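Local coordinates for early 35 kDa protein (Autographa californica nucleopolyhedrovirus, PDB 1I3S) that inhibits caspases and so blocks the apoptotic response of the infected insect host, and also suppresses host antiviral RNA interference, at residues L43-I48 with Y135-L140; G50-V55 with K93-E98. The protein carries 1 engineered substitution. All blocks are in the same frame, centred on the assembly; numbering follows the deposited sequence.

Interaction 1: L43-I48 with Y135-L140; sequences LMMFNI and YCLPKL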
loop_
_atom_site.group_PDB
_atom_site.type_symbol
_atom_site.label_atom_id
_atom_site.label_comp_id
_atom_site.label_asym_id
_atom_site.label_seq_id
_atom_site.Cartn_x
_atom_site.Cartn_y
_atom_site.Cartn_z
ATOM N N LEU A 43 8.364 -10.630 10.511
ATOM C CA LEU A 43 6.901 -10.838 10.384
ATOM C C LEU A 43 6.225 -9.735 9.606
ATOM O O LEU A 43 6.536 -8.536 9.770
ATOM C CB LEU A 43 6.264 -10.897 11.769
ATOM C CG LEU A 43 5.150 -11.895 12.102
ATOM C CD1 LEU A 43 4.236 -11.236 13.107
ATOM C CD2 LEU A 43 4.362 -12.330 10.891
ATOM N N MET A 44 5.288 -10.123 8.752
ATOM C CA MET A 44 4.485 -9.178 7.946
ATOM C C MET A 44 3.099 -9.707 8.017
ATOM O O MET A 44 2.877 -10.907 7.804
ATOM C CB MET A 44 4.888 -9.179 6.475
ATOM C CG MET A 44 6.244 -8.655 6.141
ATOM S SD MET A 44 6.288 -8.515 4.346
ATOM C CE MET A 44 6.071 -10.208 3.843
ATOM N N MET A 45 2.128 -8.849 8.287
ATOM C CA MET A 45 0.744 -9.325 8.373
ATOM C C MET A 45 -0.094 -8.308 7.745
ATOM O O MET A 45 0.148 -7.119 7.924
ATOM C CB MET A 45 0.323 -9.518 9.844
ATOM C CG MET A 45 1.099 -10.595 10.604
ATOM S SD MET A 45 0.783 -10.510 12.376
ATOM C CE MET A 45 -0.994 -10.642 12.388
ATOM N N PHE A 46 -1.101 -8.732 6.994
ATOM C CA PHE A 46 -1.998 -7.762 6.344
ATOM C C PHE A 46 -3.282 -8.434 6.044
ATOM O O PHE A 46 -3.352 -9.662 6.056
ATOM C CB PHE A 46 -1.349 -7.227 5.066
ATOM C CG PHE A 46 -1.044 -8.288 4.065
ATOM C CD1 PHE A 46 -2.072 -8.874 3.312
ATOM C CD2 PHE A 46 0.262 -8.727 3.886
ATOM C CE1 PHE A 46 -1.791 -9.882 2.404
ATOM C CE2 PHE A 46 0.551 -9.736 2.981
ATOM C CZ PHE A 46 -0.469 -10.314 2.241
ATOM N N ASN A 47 -4.323 -7.664 5.773
ATOM C CA ASN A 47 -5.634 -8.275 5.486
ATOM C C ASN A 47 -5.766 -8.570 4.038
ATOM O O ASN A 47 -5.029 -7.984 3.189
ATOM C CB ASN A 47 -6.781 -7.353 5.946
ATOM C CG ASN A 47 -6.880 -7.262 7.451
ATOM O OD1 ASN A 47 -7.093 -8.280 8.130
ATOM N ND2 ASN A 47 -6.717 -6.065 7.994
ATOM N N ILE A 48 -6.685 -9.481 3.726
ATOM C CA ILE A 48 -6.943 -9.883 2.345
ATOM C C ILE A 48 -8.361 -10.349 2.388
ATOM O O ILE A 48 -8.816 -10.933 3.410
ATOM C CB ILE A 48 -5.904 -10.978 1.908
ATOM C CG1 ILE A 48 -5.941 -11.184 0.406
ATOM C CG2 ILE A 48 -6.158 -12.316 2.614
ATOM C CD1 ILE A 48 -4.747 -12.003 -0.063
ATOM N N TYR A 135 0.220 -4.185 19.297
ATOM C CA TYR A 135 0.148 -3.048 18.330
ATOM C C TYR A 135 -0.307 -3.350 16.933
ATOM O O TYR A 135 -0.714 -2.424 16.201
ATOM C CB TYR A 135 1.514 -2.352 18.245
ATOM C CG TYR A 135 2.024 -1.815 19.562
ATOM C CD1 TYR A 135 3.332 -2.063 19.967
ATOM C CD2 TYR A 135 1.196 -1.073 20.408
ATOM C CE1 TYR A 135 3.809 -1.596 21.184
ATOM C CE2 TYR A 135 1.658 -0.598 21.630
ATOM C CZ TYR A 135 2.968 -0.867 22.015
ATOM O OH TYR A 135 3.433 -0.440 23.240
ATOM N N CYS A 136 -0.265 -4.618 16.526
ATOM C CA CYS A 136 -0.646 -5.009 15.136
ATOM C C CYS A 136 -1.967 -5.672 14.969
ATOM O O CYS A 136 -2.842 -5.225 14.188
ATOM C CB CYS A 136 0.420 -5.946 14.564
ATOM S SG CYS A 136 1.510 -5.230 13.350
ATOM N N LEU A 137 -2.122 -6.775 15.682
ATOM C CA LEU A 137 -3.329 -7.590 15.616
ATOM C C LEU A 137 -4.598 -6.818 15.683
ATOM O O LEU A 137 -5.539 -7.100 14.930
ATOM C CB LEU A 137 -3.274 -8.645 16.724
ATOM C CG LEU A 137 -4.113 -9.925 16.635
ATOM C CD1 LEU A 137 -4.020 -10.555 15.251
ATOM C CD2 LEU A 137 -3.592 -10.890 17.694
ATOM N N PRO A 138 -4.688 -5.825 16.587
ATOM C CA PRO A 138 -5.935 -5.058 16.665
ATOM C C PRO A 138 -6.369 -4.467 15.348
ATOM O O PRO A 138 -7.584 -4.367 15.052
ATOM C CB PRO A 138 -5.614 -3.995 17.712
ATOM C CG PRO A 138 -4.661 -4.683 18.609
ATOM C CD PRO A 138 -3.755 -5.410 17.653
ATOM N N LYS A 139 -5.397 -4.063 14.537
ATOM C CA LYS A 139 -5.678 -3.460 13.222
ATOM C C LYS A 139 -6.130 -4.467 12.228
ATOM O O LYS A 139 -6.833 -4.127 11.233
ATOM C CB LYS A 139 -4.427 -2.753 12.704
ATOM C CG LYS A 139 -4.259 -1.348 13.243
ATOM C CD LYS A 139 -5.448 -0.496 12.811
ATOM C CE LYS A 139 -5.390 0.886 13.421
ATOM N NZ LYS A 139 -6.631 1.649 13.090
ATOM N N LEU A 140 -5.767 -5.722 12.464
ATOM C CA LEU A 140 -6.116 -6.800 11.525
ATOM C C LEU A 140 -7.265 -7.635 11.911
ATOM O O LEU A 140 -7.643 -8.553 11.150
ATOM C CB LEU A 140 -4.897 -7.683 11.290
ATOM C CG LEU A 140 -3.649 -6.880 10.927
ATOM C CD1 LEU A 140 -2.449 -7.767 11.033
ATOM C CD2 LEU A 140 -3.790 -6.281 9.536
#
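M45 and L140 carry a buried apolar contact in which the short, weakly bonded helix around 137-140 packs on strand 42-48, an outermost strand of a four-stranded antiparallel sheet. This strand alternates: M45 projects toward the helix, whereas M44 and F46 point away from it, F46 meeting the rings of Y29 and F168. Backbone bonds to strand 148-154, such as M44 with C152 and F46 with A150, hold the strand in its sheet. L140 divides its two methyl groups between neighbouring parts of the strand. Its CD1 lies 3.5 Å from M45 CB, while L140 CD2 lies 3.9 Å from F46 CA and packs against the side chain of N47. The M45 chain runs extended and then turns at chi3 (56°), which brings its CE methyl back onto L140 CD1; L110 and F114 also touch both M45 and L137. L140 is presented by a tight turn, with its N bonded to L137 O at 2.8 Å. The contact also forms part of a pocket that holds a dithiothreitol, probably from the crystallisation liquor. C136 SG is covalently linked to it, and M45 O accepts a hydrogen bond from its O2 hydroxyl. M45 CE also comes to 4.2 Å from L137 CD1.

Interaction 2: G50-V55 with K93-E98; sequences GPIRSV and KYFKDE
F95 bridges two strands that run almost parallel, at 7°, yet share no hydrogen bond. The axes of 52-55 and 93-96 come no closer than 7.5 Å, too far apart for backbone pairing, and the phenyl ring spans the interval. Each strand makes its backbone bonds elsewhere: K93 and F95 bond to C104 and V102 of the neighbouring strand 100-106, and R53 and S54 to E169 of strand 166-170. The contact is therefore packing between strands of two different sheets, near the protein surface.

With CG of F95 anti to its carbonyl carbon (chi1 -54°), the ring extends toward the 50-55 segment and meets it at several points. V55 sits at the root of the ring, where its CG2 touches F95 CG at 3.5 Å. Farther out, I52 offers its CG2 methyl in an off-centre CH-pi contact, 4.3 Å from the F95 ring centroid and 28° off the normal. Between these two side chains the ring meets main chain, with F95 CE2 3.5 Å from R53 C and CZ 3.5 Å from I52 O. I52 and V55 both also touch F168 of strand 166-170, the neighbour of 52-57 in its own sheet. The bent chain of K93 runs toward P51 at the start of the segment, although the exact position of its end is doubtful in the model. R53 points away and forms a salt bridge through NE with E169 OE1.

The main chain that meets the ring is itself irregular: both R53 and S54 face E169, which makes this a classic beta bulge.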
loop_
_atom_site.group_PDB
_atom_site.type_symbol
_atom_site.label_atom_id
_atom_site.label_comp_id
_atom_site.label_asym_id
_atom_site.label_seq_id
_atom_site.Cartn_x
_atom_site.Cartn_y
_atom_site.Cartn_z
ATOM N N GLY A 50 -10.196 -12.777 1.044
ATOM C CA GLY A 50 -10.637 -14.120 0.754
ATOM C C GLY A 50 -9.475 -15.021 1.047
ATOM O O GLY A 50 -8.324 -14.540 1.205
ATOM N N PRO A 51 -9.704 -16.333 1.126
ATOM C CA PRO A 51 -8.595 -17.254 1.420
ATOM C C PRO A 51 -7.631 -17.436 0.274
ATOM O O PRO A 51 -8.038 -17.518 -0.903
ATOM C CB PRO A 51 -9.322 -18.532 1.825
ATOM C CG PRO A 51 -10.546 -18.498 0.914
ATOM C CD PRO A 51 -10.981 -17.044 0.929
ATOM N N ILE A 52 -6.340 -17.498 0.602
ATOM C CA ILE A 52 -5.229 -17.658 -0.382
ATOM C C ILE A 52 -5.089 -19.100 -0.807
ATOM O O ILE A 52 -5.268 -20.015 0.020
ATOM C CB ILE A 52 -3.893 -17.221 0.273
ATOM C CG1 ILE A 52 -3.917 -15.719 0.586
ATOM C CG2 ILE A 52 -2.680 -17.680 -0.588
ATOM C CD1 ILE A 52 -2.959 -15.378 1.765
ATOM N N ARG A 53 -4.734 -19.353 -2.068
ATOM C CA ARG A 53 -4.575 -20.755 -2.529
ATOM C C ARG A 53 -3.245 -21.086 -3.140
ATOM O O ARG A 53 -2.993 -22.268 -3.540
ATOM C CB ARG A 53 -5.684 -21.113 -3.511
ATOM C CG ARG A 53 -5.732 -20.271 -4.730
ATOM C CD ARG A 53 -6.999 -20.639 -5.460
ATOM N NE ARG A 53 -6.835 -20.582 -6.898
ATOM C CZ ARG A 53 -7.575 -21.262 -7.756
ATOM N NH1 ARG A 53 -8.545 -22.064 -7.325
ATOM N NH2 ARG A 53 -7.333 -21.136 -9.053
ATOM N N SER A 54 -2.358 -20.095 -3.210
ATOM C CA SER A 54 -1.034 -20.294 -3.820
ATOM C C SER A 54 -0.179 -19.110 -3.544
ATOM O O SER A 54 -0.648 -17.968 -3.604
ATOM C CB SER A 54 -1.203 -20.447 -5.327
ATOM O OG SER A 54 -0.195 -21.251 -5.899
ATOM N N VAL A 55 1.086 -19.347 -3.230
ATOM C CA VAL A 55 2.019 -18.257 -2.962
ATOM C C VAL A 55 3.227 -18.528 -3.752
ATOM O O VAL A 55 3.758 -19.655 -3.744
ATOM C CB VAL A 55 2.434 -18.179 -1.493
ATOM C CG1 VAL A 55 3.404 -17.009 -1.312
ATOM C CG2 VAL A 55 1.223 -18.015 -0.603
ATOM N N LYS A 93 -4.223 -22.314 6.422
ATOM C CA LYS A 93 -3.548 -22.859 5.219
ATOM C C LYS A 93 -2.116 -22.444 5.186
ATOM O O LYS A 93 -1.798 -21.269 5.407
ATOM C CB LYS A 93 -4.282 -22.398 3.968
ATOM C CG LYS A 93 -5.777 -22.598 4.108
ATOM C CD LYS A 93 -6.451 -22.974 2.778
ATOM C CE LYS A 93 -6.602 -21.808 1.824
ATOM N NZ LYS A 93 -7.346 -22.224 0.615
ATOM N N TYR A 94 -1.216 -23.383 4.921
ATOM C CA TYR A 94 0.228 -23.074 4.910
ATOM C C TYR A 94 0.837 -23.074 3.579
ATOM O O TYR A 94 0.382 -23.790 2.676
ATOM C CB TYR A 94 0.992 -24.056 5.801
ATOM C CG TYR A 94 0.815 -23.806 7.280
ATOM C CD1 TYR A 94 -0.353 -24.190 7.942
ATOM C CD2 TYR A 94 1.784 -23.096 8.006
ATOM C CE1 TYR A 94 -0.557 -23.867 9.272
ATOM C CE2 TYR A 94 1.585 -22.764 9.354
ATOM C CZ TYR A 94 0.413 -23.148 9.975
ATOM O OH TYR A 94 0.193 -22.760 11.286
ATOM N N PHE A 95 1.876 -22.259 3.423
ATOM C CA PHE A 95 2.662 -22.123 2.144
ATOM C C PHE A 95 4.085 -21.813 2.540
ATOM O O PHE A 95 4.364 -20.732 3.080
ATOM C CB PHE A 95 2.104 -20.989 1.257
ATOM C CG PHE A 95 0.633 -21.109 0.973
ATOM C CD1 PHE A 95 -0.308 -20.591 1.864
ATOM C CD2 PHE A 95 0.189 -21.782 -0.161
ATOM C CE1 PHE A 95 -1.661 -20.749 1.624
ATOM C CE2 PHE A 95 -1.165 -21.941 -0.399
ATOM C CZ PHE A 95 -2.088 -21.427 0.491
ATOM N N LYS A 96 5.009 -22.730 2.277
ATOM C CA LYS A 96 6.406 -22.519 2.691
ATOM C C LYS A 96 7.405 -22.542 1.614
ATOM O O LYS A 96 7.131 -22.953 0.472
ATOM C CB LYS A 96 6.771 -23.530 3.773
ATOM C CG LYS A 96 5.894 -23.374 5.016
ATOM C CD LYS A 96 5.992 -24.573 5.976
ATOM C CE LYS A 96 4.922 -24.488 7.076
ATOM N NZ LYS A 96 4.929 -25.655 8.001
ATOM N N ASP A 97 8.595 -22.082 1.954
ATOM C CA ASP A 97 9.713 -22.005 1.007
ATOM C C ASP A 97 10.974 -22.050 1.816
ATOM O O ASP A 97 10.933 -21.969 3.065
ATOM C CB ASP A 97 9.596 -20.697 0.229
ATOM C CG ASP A 97 10.756 -20.459 -0.710
ATOM O OD1 ASP A 97 11.756 -19.802 -0.288
ATOM O OD2 ASP A 97 10.652 -20.940 -1.873
ATOM N N GLU A 98 12.117 -22.172 1.163
ATOM C CA GLU A 98 13.375 -22.235 1.923
ATOM C C GLU A 98 13.558 -20.989 2.712
ATOM O O GLU A 98 14.284 -20.995 3.741
ATOM C CB GLU A 98 14.581 -22.454 0.974
#

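In the fold
The two interactions differ in depth: interaction 1 is buried, about 13 Å from the centre of the chain, whereas interaction 2 lies at the surface, 20 Å out, and their own centres are 17 Å apart. Both involve the same four-stranded sheet, through its two outermost strands, 42-48 in interaction 1 and 93-96 in interaction 2. Strands 42-48 and 52-57 are consecutive in the chain but belong to different sheets. The chemistry follows the setting. Methionine and leucine side chains join helix to strand beside a small-molecule pocket in interaction 1, while in interaction 2 one aromatic ring spans two sheets, packing on aliphatic side chains and main chain.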